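Local atomic coordinates of multiheme cytochrome cf (Carboxydothermus ferrireducens DSM 11255, PDB entry 6QVM), a protein that carries electrons through a chain of c-type hemes in the S-layer and probably passes them to insoluble extracellular Fe(III). Residues A[224-229]-A[349-354]. Sequence-based numbering, arbitrary orientation.
With HEC (heme c), chain I.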
loop_
_atom_site.group_PDB
_atom_site.type_symbol
_atom_site.label_atom_id
_atom_site.label_comp_id
_atom_site.label_asym_id
_atom_site.label_seq_id
_atom_site.Cartn_x
_atom_site.Cartn_y
_atom_site.Cartn_z
ATOM N N ALA A 224 -12.667 -2.552 -8.462
ATOM C CA ALA A 224 -12.460 -1.604 -9.552
ATOM C C ALA A 224 -11.205 -1.877 -10.368
ATOM O O ALA A 224 -11.176 -1.558 -11.560
ATOM C CB ALA A 224 -12.394 -0.176 -9.004
ATOM N N GLY A 225 -10.174 -2.456 -9.759
ATOM C CA GLY A 225 -8.909 -2.655 -10.439
ATOM C C GLY A 225 -7.915 -1.555 -10.126
ATOM O O GLY A 225 -8.295 -0.385 -10.009
ATOM N N THR A 226 -6.641 -1.924 -9.967
ATOM C CA THR A 226 -5.614 -0.959 -9.584
ATOM C C THR A 226 -5.565 0.224 -10.544
ATOM O O THR A 226 -5.401 1.375 -10.123
ATOM C CB THR A 226 -4.254 -1.661 -9.520
ATOM O OG1 THR A 226 -4.197 -2.471 -8.341
ATOM C CG2 THR A 226 -3.100 -0.653 -9.525
ATOM N N LYS A 227 -5.737 -0.041 -11.839
ATOM C CA LYS A 227 -5.612 1.018 -12.836
ATOM C C LYS A 227 -6.654 2.108 -12.607
ATOM O O LYS A 227 -6.380 3.297 -12.818
ATOM C CB LYS A 227 -5.721 0.425 -14.238
ATOM C CG LYS A 227 -5.021 1.228 -15.321
ATOM N N LYS A 228 -7.851 1.727 -12.151
ATOM C CA LYS A 228 -8.886 2.721 -11.866
ATOM C C LYS A 228 -8.526 3.566 -10.648
ATOM O O LYS A 228 -8.739 4.785 -10.644
ATOM C CB LYS A 228 -10.236 2.032 -11.662
ATOM C CG LYS A 228 -11.402 2.977 -11.446
ATOM C CD LYS A 228 -12.234 3.135 -12.711
ATOM C CE LYS A 228 -13.726 2.980 -12.431
ATOM N NZ LYS A 228 -14.329 4.202 -11.831
ATOM N N CYS A 229 -7.975 2.936 -9.605
ATOM C CA CYS A 229 -7.507 3.687 -8.443
ATOM C C CYS A 229 -6.468 4.725 -8.846
ATOM O O CYS A 229 -6.514 5.873 -8.389
ATOM C CB CYS A 229 -6.924 2.737 -7.394
ATOM S SG CYS A 229 -7.934 1.282 -7.012
ATOM N N ILE A 349 -1.210 -8.520 -6.221
ATOM C CA ILE A 349 -1.728 -7.837 -5.039
ATOM C C ILE A 349 -1.937 -6.376 -5.424
ATOM O O ILE A 349 -0.988 -5.595 -5.480
ATOM C CB ILE A 349 -0.790 -7.983 -3.836
ATOM C CG1 ILE A 349 -0.680 -9.448 -3.411
ATOM C CG2 ILE A 349 -1.254 -7.122 -2.677
ATOM C CD1 ILE A 349 0.400 -10.222 -4.117
ATOM N N GLY A 350 -3.187 -6.017 -5.716
ATOM C CA GLY A 350 -3.523 -4.663 -6.096
ATOM C C GLY A 350 -3.894 -3.799 -4.905
ATOM O O GLY A 350 -3.854 -4.226 -3.751
ATOM N N CYS A 351 -4.273 -2.555 -5.213
ATOM C CA CYS A 351 -4.662 -1.612 -4.171
ATOM C C CYS A 351 -5.730 -2.195 -3.265
ATOM O O CYS A 351 -5.665 -2.058 -2.038
ATOM C CB CYS A 351 -5.173 -0.311 -4.790
ATOM S SG CYS A 351 -4.244 0.278 -6.209
ATOM N N GLU A 352 -6.718 -2.860 -3.855
ATOM C CA GLU A 352 -7.871 -3.323 -3.102
ATOM C C GLU A 352 -7.584 -4.557 -2.267
ATOM O O GLU A 352 -8.456 -4.977 -1.497
ATOM C CB GLU A 352 -9.022 -3.580 -4.068
ATOM C CG GLU A 352 -9.508 -2.303 -4.754
ATOM C CD GLU A 352 -10.332 -2.571 -6.004
ATOM O OE1 GLU A 352 -11.566 -2.343 -5.971
ATOM O OE2 GLU A 352 -9.739 -3.026 -7.011
ATOM N N ALA A 353 -6.391 -5.144 -2.390
ATOM C CA ALA A 353 -6.037 -6.234 -1.490
ATOM C C ALA A 353 -5.859 -5.725 -0.066
ATOM O O ALA A 353 -6.057 -6.474 0.893
ATOM C CB ALA A 353 -4.768 -6.934 -1.970
ATOM N N CYS A 354 -5.516 -4.452 0.086
ATOM C CA CYS A 354 -5.432 -3.796 1.386
ATOM C C CYS A 354 -6.589 -2.843 1.659
ATOM O O CYS A 354 -7.060 -2.761 2.797
ATOM C CB CYS A 354 -4.117 -3.018 1.499
ATOM S SG CYS A 354 -2.632 -4.000 1.211
HETATM FE FE HEC I . -2.817 2.402 0.125
HETATM C CHA HEC I . -2.929 4.718 2.650
HETATM C CHB HEC I . -4.244 4.726 -2.004
HETATM C CHC HEC I . -2.400 0.247 -2.504
HETATM C CHD HEC I . -2.047 -0.114 2.327
HETATM N NA HEC I . -3.468 4.355 0.283
HETATM C C1A HEC I . -3.447 5.120 1.434
HETATM C C2A HEC I . -4.052 6.410 1.156
HETATM C C3A HEC I . -4.426 6.397 -0.135
HETATM C C4A HEC I . -4.063 5.113 -0.699
HETATM C CMA HEC I . -5.135 7.525 -0.910
HETATM C CAA HEC I . -4.232 7.531 2.219
HETATM C CBA HEC I . -3.571 8.876 1.887
HETATM C CGA HEC I . -2.229 8.721 1.214
HETATM O O1A HEC I . -1.342 8.022 1.774
HETATM O O2A HEC I . -2.045 9.318 0.119
HETATM N NB HEC I . -3.270 2.457 -1.879
HETATM C C1B HEC I . -3.757 3.561 -2.563
HETATM C C2B HEC I . -3.675 3.281 -3.980
HETATM C C3B HEC I . -3.180 2.030 -4.131
HETATM C C4B HEC I . -2.901 1.499 -2.802
HETATM C CMB HEC I . -4.176 4.256 -5.069
HETATM C CAB HEC I . -2.928 1.259 -5.455
HETATM C CBB HEC I . -2.017 2.051 -6.420
HETATM N NC HEC I . -2.371 0.420 -0.044
HETATM C C1C HEC I . -2.197 -0.263 -1.235
HETATM C C2C HEC I . -1.801 -1.626 -0.929
HETATM C C3C HEC I . -1.566 -1.694 0.401
HETATM C C4C HEC I . -2.012 -0.432 0.984
HETATM C CMC HEC I . -1.356 -2.640 -2.009
HETATM C CAC HEC I . -1.099 -2.924 1.236
HETATM C CBC HEC I . 0.229 -3.562 0.758
HETATM N ND HEC I . -2.552 2.310 2.173
HETATM C C1D HEC I . -2.181 1.154 2.854
HETATM C C2D HEC I . -1.975 1.490 4.238
HETATM C C3D HEC I . -2.254 2.992 4.347
HETATM C C4D HEC I . -2.598 3.424 3.012
HETATM C CMD HEC I . -1.560 0.529 5.365
HETATM C CAD HEC I . -2.146 3.861 5.613
HETATM C CBD HEC I . -0.793 4.562 5.484
HETATM C CGD HEC I . -0.230 4.937 6.833
HETATM O O1D HEC I . 1.027 4.967 6.961
HETATM O O2D HEC I . -1.031 5.202 7.772
HETATM O O HOH W 1 -7.009 -3.047 -6.750
#
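The carboxylate of Glu-352 takes two backbone N-H groups of the other segment, one on each oxygen. Ala-224 N donates to Glu-352 OE1 at 2.7 Å, on the syn lone pair of that oxygen. Gly-225 N donates to Glu-352 OE2 at 2.8 Å, from the syn side but 28° out of the carboxylate plane. The side chain runs extended beyond CG (chi2 162°), which carries the carboxylate across to the N-cap residue of helix 226-233. With an alanine here, both amides would probably lose their acceptor and the start of this helix would be less firmly tied. Thr-226 makes the return bond: its OG1 accepts from Cys-351 N at 3.1 Å. The strongest polar partner of this hydroxyl is Glu-346, hydrogen-bonded through OE1. Thr-226 CG2 lies 3.6 Å from Cys-351 SG, and Cys-229 CB packs on the same sulfur. A water joins Thr-226 OG1, Glu-352 N and Glu-352 OE2. Further out, Gly-358 N donates to Glu-352 OE1, and Gly-350 N is hydrogen-bonded to Thr-320 OG1. Cys-351 SG and Cys-354 SG are linked to heme vinyl-derived carbons CAB and CAC, while Cys-229 SG is linked to a second heme c. The contact thus joins the CXXCH motifs that begin at Cys-229 and Cys-351, at neighbouring hemes, an arrangement characteristic of multiheme c-type cytochromes.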